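Local coordinates for Lmo2349 protein (Listeria monocytogenes, PDB 4GVO) that probably serves as the extracellular solute-binding protein of an ABC transporter, capturing L-cystine or a related amino acid for uptake, at residues Q9-G14 against P47-K52; N95-Q100 against T171-D176. One frame throughout, in Å; residues are numbered along the deposited sequence.

Interaction 1 (Q9-G14 against P47-K52). With NA (sodium ion), chain D.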
ATOM      1  N   GLN A   9     -13.356 -12.530  20.780  1.00 20.14           N
ATOM      2  CA  GLN A   9     -11.895 -12.613  20.611  0.60 19.91           C
ATOM      3  C   GLN A   9     -11.321 -11.272  20.151  1.00 16.59           C
ATOM      4  O   GLN A   9     -11.773 -10.697  19.168  1.00 15.63           O
ATOM      5  CB  GLN A   9     -11.539 -13.681  19.577  0.60 21.67           C
ATOM      6  CG  GLN A   9     -10.039 -13.983  19.465  0.60 20.35           C
ATOM      7  CD  GLN A   9      -9.693 -15.003  18.380  0.60 27.58           C
ATOM      8  OE1 GLN A   9     -10.546 -15.774  17.940  0.60 31.41           O
ATOM      9  NE2 GLN A   9      -8.425 -15.009  17.948  0.60 28.17           N
ATOM     10  N   THR A  10     -10.282 -10.791  20.844  1.00 16.72           N
ATOM     11  CA  THR A  10      -9.592  -9.552  20.443  1.00 14.47           C
ATOM     12  C   THR A  10      -8.581  -9.872  19.365  1.00 13.71           C
ATOM     13  O   THR A  10      -7.757 -10.769  19.507  1.00 17.26           O
ATOM     14  CB  THR A  10      -8.887  -8.878  21.634  1.00 16.86           C
ATOM     15  OG1 THR A  10      -9.884  -8.582  22.613  1.00 26.08           O
ATOM     16  CG2 THR A  10      -8.177  -7.621  21.213  1.00 22.77           C
ATOM     17  N   ILE A  11      -8.649  -9.100  18.287  1.00 11.47           N
ATOM     18  CA  ILE A  11      -7.766  -9.241  17.134  1.00 10.97           C
ATOM     19  C   ILE A  11      -6.966  -7.965  17.034  1.00 11.51           C
ATOM     20  O   ILE A  11      -7.534  -6.894  17.010  1.00 13.62           O
ATOM     21  CB  ILE A  11      -8.604  -9.430  15.831  1.00 12.60           C
ATOM     22  CG1 ILE A  11      -9.510 -10.674  15.948  1.00 14.43           C
ATOM     23  CG2 ILE A  11      -7.710  -9.476  14.618  1.00 11.64           C
ATOM     24  CD1 ILE A  11      -8.792 -11.972  16.324  1.00 14.26           C
ATOM     25  N   THR A  12      -5.650  -8.098  16.980  1.00  9.67           N
ATOM     26  CA  THR A  12      -4.757  -6.960  16.823  1.00 10.66           C
ATOM     27  C   THR A  12      -4.349  -6.785  15.370  1.00  9.76           C
ATOM     28  O   THR A  12      -3.846  -7.705  14.737  1.00 11.35           O
ATOM     29  CB  THR A  12      -3.512  -7.089  17.712  1.00 12.44           C
ATOM     30  OG1 THR A  12      -3.964  -7.223  19.081  1.00 14.94           O
ATOM     31  CG2 THR A  12      -2.597  -5.870  17.612  1.00 14.92           C
ATOM     32  N   VAL A  13      -4.645  -5.613  14.858  1.00  9.45           N
ATOM     33  CA  VAL A  13      -4.380  -5.235  13.472  1.00  9.05           C
ATOM     34  C   VAL A  13      -3.207  -4.285  13.404  1.00  9.13           C
ATOM     35  O   VAL A  13      -3.268  -3.166  13.924  1.00 10.95           O
ATOM     36  CB  VAL A  13      -5.637  -4.546  12.867  1.00  9.50           C
ATOM     37  CG1 VAL A  13      -5.421  -4.215  11.392  1.00 11.08           C
ATOM     38  CG2 VAL A  13      -6.890  -5.410  13.057  1.00 12.82           C
ATOM     39  N   GLY A  14      -2.130  -4.699  12.750  1.00  8.67           N
ATOM     40  CA  GLY A  14      -1.041  -3.811  12.488  1.00  9.37           C
ATOM     41  C   GLY A  14      -1.343  -2.904  11.318  1.00  9.13           C
ATOM     42  O   GLY A  14      -1.793  -3.369  10.274  1.00  9.47           O
ATOM     43  N   PRO A  47     -19.583  -9.804  15.303  1.00 17.14           N
ATOM     44  CA  PRO A  47     -19.799  -9.669  16.740  1.00 18.99           C
ATOM     45  C   PRO A  47     -18.967 -10.585  17.634  1.00 15.73           C
ATOM     46  O   PRO A  47     -18.767 -10.268  18.807  1.00 20.86           O
ATOM     47  CB  PRO A  47     -21.297  -9.938  16.891  1.00 22.90           C
ATOM     48  CG  PRO A  47     -21.705 -10.705  15.695  1.00 24.21           C
ATOM     49  CD  PRO A  47     -20.787 -10.254  14.585  1.00 18.67           C
ATOM     50  N   GLY A  48     -18.395 -11.640  17.059  1.00 14.06           N
ATOM     51  CA  GLY A  48     -17.530 -12.523  17.840  1.00 14.74           C
ATOM     52  C   GLY A  48     -16.096 -12.049  17.964  1.00 16.26           C
ATOM     53  O   GLY A  48     -15.264 -12.712  18.577  1.00 16.83           O
ATOM     54  N   TYR A  49     -15.791 -10.887  17.389  1.00 13.81           N
ATOM     55  CA  TYR A  49     -14.432 -10.397  17.372  1.00 14.46           C
ATOM     56  C   TYR A  49     -14.441  -8.909  17.766  1.00 17.18           C
ATOM     57  O   TYR A  49     -15.421  -8.206  17.527  1.00 19.01           O
ATOM     58  CB  TYR A  49     -13.832 -10.540  15.981  1.00 14.60           C
ATOM     59  CG  TYR A  49     -13.639 -11.974  15.555  1.00 15.98           C
ATOM     60  CD1 TYR A  49     -12.504 -12.683  15.937  1.00 15.45           C
ATOM     61  CD2 TYR A  49     -14.597 -12.640  14.831  1.00 18.70           C
ATOM     62  CE1 TYR A  49     -12.318 -14.012  15.564  1.00 16.71           C
ATOM     63  CE2 TYR A  49     -14.417 -13.968  14.445  1.00 22.03           C
ATOM     64  CZ  TYR A  49     -13.258 -14.639  14.791  1.00 20.01           C
ATOM     65  OH  TYR A  49     -13.056 -15.940  14.420  1.00 25.34           O
ATOM     66  N   LYS A  50     -13.338  -8.451  18.334  1.00 13.50           N
ATOM     67  CA  LYS A  50     -13.099  -7.023  18.597  1.00 15.45           C
ATOM     68  C   LYS A  50     -11.755  -6.714  17.992  1.00 14.66           C
ATOM     69  O   LYS A  50     -10.789  -7.320  18.343  1.00 18.98           O
ATOM     70  CB  LYS A  50     -13.077  -6.725  20.114  1.00 19.25           C
ATOM     71  CG  LYS A  50     -12.869  -5.262  20.508  1.00 26.03           C
ATOM     72  CD  LYS A  50     -12.537  -5.116  22.003  1.00 36.51           C
ATOM     73  CE  LYS A  50     -11.027  -4.962  22.278  1.00 41.49           C
ATOM     74  NZ  LYS A  50     -10.548  -5.797  23.423  1.00 45.99           N
ATOM     75  N   PHE A  51     -11.708  -5.734  17.115  1.00 13.31           N
ATOM     76  CA  PHE A  51     -10.471  -5.384  16.414  1.00 12.90           C
ATOM     77  C   PHE A  51      -9.879  -4.163  17.079  1.00 15.52           C
ATOM     78  O   PHE A  51     -10.564  -3.159  17.310  1.00 20.27           O
ATOM     79  CB  PHE A  51     -10.737  -5.103  14.936  1.00 13.55           C
ATOM     80  CG  PHE A  51     -11.078  -6.325  14.122  1.00 11.96           C
ATOM     81  CD1 PHE A  51     -12.302  -6.970  14.243  1.00 15.23           C
ATOM     82  CD2 PHE A  51     -10.178  -6.846  13.178  1.00 16.02           C
ATOM     83  CE1 PHE A  51     -12.611  -8.094  13.495  1.00 13.90           C
ATOM     84  CE2 PHE A  51     -10.519  -7.967  12.426  1.00 14.51           C
ATOM     85  CZ  PHE A  51     -11.752  -8.560  12.568  1.00 13.75           C
ATOM     86  N   LYS A  52      -8.599  -4.236  17.357  1.00 11.20           N
ATOM     87  CA  LYS A  52      -7.871  -3.103  17.840  1.00 13.09           C
ATOM     88  C   LYS A  52      -6.617  -2.908  17.003  1.00 13.13           C
ATOM     89  O   LYS A  52      -6.118  -3.852  16.436  1.00 17.47           O
ATOM     90  CB  LYS A  52      -7.486  -3.292  19.274  1.00 16.91           C
ATOM     91  CG  LYS A  52      -6.573  -4.417  19.533  1.00 17.84           C
ATOM     92  CD  LYS A  52      -6.287  -4.560  21.024  1.00 20.41           C
ATOM     93  CE  LYS A  52      -5.548  -3.359  21.605  1.00 25.82           C
ATOM     94  NZ  LYS A  52      -5.231  -3.566  23.037  1.00 33.62           N
TER
HETATM   95 NA    NA D 702     -16.675  -6.991  16.186  1.00 14.99          NA
HETATM   96  O   HOH W   1     -10.682 -16.993  15.016  1.00 24.24           O
HETATM   97  O   HOH W   2     -18.264  -6.035  17.526  1.00 21.55           O
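Ile11 lies over one face of the Phe51 ring, its CB 4.2 Å from the ring centroid in a CH-pi contact, while Val13 CG2 meets the edge of the same ring near its plane, 3.6 Å from Phe51 CD2. With CG set anti to its carbonyl carbon (chi1 -71°), Phe51 runs alongside Ile11, and Val39 and Ile42 of helix 34-44 pack on it. The Tyr49 ring takes Ile11 CG1 obliquely, 3.6 Å from Tyr49 CD1. In the plane of that ring, at its edge, a water binds Tyr49 OH at 2.7 Å. Gln9, Ile11, Tyr49 and Phe51 share one face of a parallel strand pair, part of the mixed sheet of a family 3 solute-binding protein; helix 34-44 lies between the strands in sequence, making a right-handed beta-alpha-beta crossover. Five backbone hydrogen bonds alternate across the pair, from Gln9 N to Gly48 O through to Val13 N to Lys52 O at 2.8 Å. On the other face Lys50 bends back, chi3 99°, to give NZ to Thr10 OG1 at 3.0 Å, and Lys52 CD lies 3.6 Å from Thr10 CG2. Tyr49 O binds a sodium ion at 2.2 Å, with Asp43, Leu46 and a water among its other ligands.

Interaction 2 (N95-Q100 against T171-D176). With HIS (histidine), chain E.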
ATOM      1  N   ASN A  95      -8.742  -3.335  -2.909  1.00  7.93           N
ATOM      2  CA  ASN A  95      -8.230  -2.265  -3.776  1.00  8.16           C
ATOM      3  C   ASN A  95      -7.424  -2.927  -4.912  1.00  9.51           C
ATOM      4  O   ASN A  95      -7.104  -4.123  -4.816  1.00  9.72           O
ATOM      5  CB  ASN A  95      -7.343  -1.242  -3.032  1.00  9.55           C
ATOM      6  CG  ASN A  95      -7.290   0.084  -3.728  1.00 10.75           C
ATOM      7  OD1 ASN A  95      -8.032   0.308  -4.710  1.00 12.13           O
ATOM      8  ND2 ASN A  95      -6.435   0.960  -3.262  1.00 11.93           N
ATOM      9  N   ASN A  96      -7.095  -2.133  -5.910  1.00 10.50           N
ATOM     10  CA  ASN A  96      -6.088  -2.438  -6.934  1.00 11.50           C
ATOM     11  C   ASN A  96      -4.870  -1.523  -6.679  1.00 10.34           C
ATOM     12  O   ASN A  96      -5.052  -0.372  -6.345  1.00 13.55           O
ATOM     13  CB  ASN A  96      -6.578  -1.994  -8.341  1.00 16.51           C
ATOM     14  CG  ASN A  96      -7.774  -2.724  -8.802  1.00 21.14           C
ATOM     15  OD1 ASN A  96      -8.796  -2.110  -9.102  1.00 29.89           O
ATOM     16  ND2 ASN A  96      -7.692  -4.021  -8.814  1.00 29.62           N
ATOM     17  N   PHE A  97      -3.648  -2.002  -6.902  1.00  9.21           N
ATOM     18  CA  PHE A  97      -2.465  -1.198  -6.646  1.00  8.95           C
ATOM     19  C   PHE A  97      -1.497  -1.361  -7.851  1.00  9.13           C
ATOM     20  O   PHE A  97      -0.360  -1.820  -7.699  1.00  9.48           O
ATOM     21  CB  PHE A  97      -1.837  -1.609  -5.317  1.00 10.75           C
ATOM     22  CG  PHE A  97      -1.108  -0.522  -4.592  1.00 10.30           C
ATOM     23  CD1 PHE A  97       0.163  -0.097  -4.972  1.00  9.97           C
ATOM     24  CD2 PHE A  97      -1.699   0.094  -3.490  1.00 10.19           C
ATOM     25  CE1 PHE A  97       0.823   0.906  -4.261  1.00 11.10           C
ATOM     26  CE2 PHE A  97      -1.065   1.107  -2.822  1.00  9.41           C
ATOM     27  CZ  PHE A  97       0.208   1.499  -3.197  1.00 10.32           C
ATOM     28  N   PRO A  98      -1.928  -0.903  -9.049  1.00  8.38           N
ATOM     29  CA  PRO A  98      -1.063  -1.056 -10.228  1.00  9.01           C
ATOM     30  C   PRO A  98       0.131  -0.114 -10.106  1.00  7.26           C
ATOM     31  O   PRO A  98      -0.028   1.089  -9.826  1.00  9.99           O
ATOM     32  CB  PRO A  98      -1.966  -0.665 -11.398  1.00 10.58           C
ATOM     33  CG  PRO A  98      -3.000   0.199 -10.789  1.00 11.01           C
ATOM     34  CD  PRO A  98      -3.238  -0.370  -9.420  1.00  9.69           C
ATOM     35  N   LEU A  99       1.337  -0.621 -10.306  1.00  7.44           N
ATOM     36  CA  LEU A  99       2.570   0.150 -10.114  1.00  7.44           C
ATOM     37  C   LEU A  99       3.175   0.623 -11.438  1.00  7.38           C
ATOM     38  O   LEU A  99       3.254  -0.127 -12.393  1.00  8.50           O
ATOM     39  CB  LEU A  99       3.618  -0.709  -9.405  1.00  7.71           C
ATOM     40  CG  LEU A  99       3.291  -1.075  -7.939  1.00  8.95           C
ATOM     41  CD1 LEU A  99       4.383  -2.015  -7.377  1.00 11.30           C
ATOM     42  CD2 LEU A  99       3.103   0.180  -7.089  1.00 10.62           C
ATOM     43  N   GLN A 100       3.620   1.860 -11.448  1.00  8.00           N
ATOM     44  CA  GLN A 100       4.347   2.457 -12.543  1.00  7.80           C
ATOM     45  C   GLN A 100       5.522   3.253 -12.011  1.00  6.91           C
ATOM     46  O   GLN A 100       5.439   3.813 -10.904  1.00  7.96           O
ATOM     47  CB  GLN A 100       3.468   3.419 -13.367  1.00  7.64           C
ATOM     48  CG  GLN A 100       2.464   2.701 -14.261  1.00  8.90           C
ATOM     49  CD  GLN A 100       1.442   3.640 -14.828  1.00 10.29           C
ATOM     50  OE1 GLN A 100       0.488   3.961 -14.175  1.00 10.70           O
ATOM     51  NE2 GLN A 100       1.693   4.136 -16.055  1.00 11.71           N
ATOM     52  N   THR A 171       1.513   4.271  -7.414  1.00  8.87           N
ATOM     53  CA  THR A 171       0.245   3.923  -8.043  1.00  8.33           C
ATOM     54  C   THR A 171      -0.537   5.219  -8.261  1.00  8.54           C
ATOM     55  O   THR A 171      -0.460   6.117  -7.422  1.00  9.38           O
ATOM     56  CB  THR A 171      -0.518   2.873  -7.223  1.00  9.23           C
ATOM     57  OG1 THR A 171      -1.548   2.295  -8.015  1.00  9.50           O
ATOM     58  CG2 THR A 171      -1.061   3.407  -5.915  1.00  9.00           C
ATOM     59  N   PRO A 172      -1.314   5.306  -9.345  1.00  9.64           N
ATOM     60  CA  PRO A 172      -2.045   6.535  -9.625  1.00 10.19           C
ATOM     61  C   PRO A 172      -2.875   7.121  -8.483  1.00  8.87           C
ATOM     62  O   PRO A 172      -2.837   8.351  -8.293  1.00  9.91           O
ATOM     63  CB  PRO A 172      -2.870   6.186 -10.812  1.00 10.06           C
ATOM     64  CG  PRO A 172      -1.963   5.282 -11.573  1.00 11.49           C
ATOM     65  CD  PRO A 172      -1.331   4.413 -10.515  1.00  9.32           C
ATOM     66  N   PHE A 173      -3.635   6.328  -7.698  1.00  9.22           N
ATOM     67  CA  PHE A 173      -4.479   6.960  -6.682  1.00  9.37           C
ATOM     68  C   PHE A 173      -3.634   7.726  -5.690  1.00  8.58           C
ATOM     69  O   PHE A 173      -4.050   8.756  -5.171  1.00 10.01           O
ATOM     70  CB  PHE A 173      -5.453   5.974  -5.975  1.00  9.27           C
ATOM     71  CG  PHE A 173      -4.891   5.232  -4.798  1.00  9.35           C
ATOM     72  CD1 PHE A 173      -4.787   5.836  -3.554  1.00 10.46           C
ATOM     73  CD2 PHE A 173      -4.537   3.883  -4.895  1.00 10.32           C
ATOM     74  CE1 PHE A 173      -4.327   5.124  -2.451  1.00 10.61           C
ATOM     75  CE2 PHE A 173      -4.028   3.180  -3.808  1.00 10.48           C
ATOM     76  CZ  PHE A 173      -3.917   3.789  -2.586  1.00 11.08           C
ATOM     77  N   ALA A 174      -2.470   7.183  -5.370  1.00  8.60           N
ATOM     78  CA  ALA A 174      -1.608   7.771  -4.379  1.00  8.12           C
ATOM     79  C   ALA A 174      -0.918   9.028  -4.917  1.00  8.24           C
ATOM     80  O   ALA A 174      -0.815  10.045  -4.218  1.00  9.51           O
ATOM     81  CB  ALA A 174      -0.604   6.756  -3.810  1.00 11.10           C
ATOM     82  N   VAL A 175      -0.431   8.963  -6.150  1.00  9.05           N
ATOM     83  CA  VAL A 175       0.192  10.073  -6.841  1.00  9.12           C
ATOM     84  C   VAL A 175      -0.815  11.232  -6.965  1.00  9.77           C
ATOM     85  O   VAL A 175      -0.491  12.379  -6.656  1.00 10.37           O
ATOM     86  CB  VAL A 175       0.701   9.638  -8.217  1.00  8.55           C
ATOM     87  CG1 VAL A 175       1.114  10.872  -9.058  1.00 11.53           C
ATOM     88  CG2 VAL A 175       1.858   8.637  -8.092  1.00 10.98           C
ATOM     89  N   ASP A 176      -2.021  10.915  -7.362  1.00 10.60           N
ATOM     90  CA  ASP A 176      -2.997  11.941  -7.574  1.00 10.49           C
ATOM     91  C   ASP A 176      -3.345  12.680  -6.275  1.00  9.70           C
ATOM     92  O   ASP A 176      -3.461  13.923  -6.248  1.00 11.46           O
ATOM     93  CB  ASP A 176      -4.265  11.393  -8.235  1.00 11.60           C
ATOM     94  CG  ASP A 176      -4.069  11.025  -9.747  1.00 14.44           C
ATOM     95  OD1 ASP A 176      -2.953  11.222 -10.282  1.00 17.27           O
ATOM     96  OD2 ASP A 176      -5.080  10.556 -10.382  1.00 17.90           O
TER
HETATM   97  N   HIS E 703       1.218  -1.595  -1.479  0.60 10.19           N
HETATM   98  CA  HIS E 703       2.491  -1.718  -0.703  0.60 10.85           C
HETATM   99  C   HIS E 703       2.953  -3.129  -0.560  0.60 10.65           C
HETATM  100  O   HIS E 703       2.176  -4.044  -0.870  0.60 11.19           O
HETATM  101  CB  HIS E 703       2.327  -1.096   0.672  0.60 11.26           C
HETATM  102  CG  HIS E 703       2.599   0.378   0.671  0.60 15.00           C
HETATM  103  ND1 HIS E 703       1.840   1.227  -0.037  0.60 17.47           N
HETATM  104  CD2 HIS E 703       3.628   1.154   1.257  0.60 15.57           C
HETATM  105  CE1 HIS E 703       2.346   2.480   0.098  0.60 16.70           C
HETATM  106  NE2 HIS E 703       3.413   2.418   0.908  0.60 17.54           N
HETATM  107  OXT HIS E 703       4.114  -3.360  -0.150  0.60 10.92           O
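Thr171 and Leu99 bring the two backbones together, their CA atoms 4.9 Å apart, where strand 95-104 is broken by a bulge or short loop and helix 172-180 begins. Thr171 occupies the N-cap position without a side-chain capping bond; its carbonyl accepts the amide of Val175 in the first turn, and its hydroxyl turns to the strand instead. OG1, anti to the backbone N (chi1 -164°), donates to Pro98 O at 2.7 Å, approaching from 32° out of the carbonyl plane. The same rotamer sends the methyl CG2 over one face of the Phe97 ring, 3.6 Å from its centroid and nearly along the ring normal. On the opposite face the amino N of the bound histidine stands over the centre of the ring, and the imidazole ND1 comes within 3.6 Å of Phe97 CZ. Phe97 also touches a bound s-oxy cysteine, whose pocket is lined by the same residues. Phe173, from the first turn of the helix, turns an edge toward the Phe97 face in an offset T-shaped pair, with centroids 5.6 Å apart and planes at 87°. The Asn95 amide meets Phe173 from the opposite direction, ND2 3.3 Å from CE2 with the planes inclined, while ND2 also hydrogen-bonds Gln76 of the ligand pocket. Nearer the solvent, Pro172 CG packs 3.8 Å from Gln100 OE1, whose amide nitrogen is bound to Gly190 O. Phe97 is thus one wall of the amino-acid pocket of this periplasmic-binding-protein fold, and Thr171 and Phe173 form a second shell behind it. Methyl contact, aromatic edge and ligand together would restrict rotation of the ring. If the ligand amino group is protonated, as is usual for a free amino acid, its place over the ring centre is consistent with a cation-pi attraction.

Overall arrangement
Both interactions reach the same mixed sheet, yet their centres lie 29 Å apart and their nearest atoms about 14 Å apart. Interaction 1 pairs two strands of the sheet outside the pocket; backbone hydrogen bonds dominate it, with a mainly apolar face partly covered by helices 34-44 and 207-222 and a more exposed face carrying lysines and threonines. Its metal site lies where the chain enters strand 49-55. Interaction 2 sits closer to the chain's centre and joins a broken strand to a helix start, with no exposed residue among those touching. It relies on aromatic and methyl packing plus one side-chain hydrogen bond, and of the two it alone contributes to the amino-acid site.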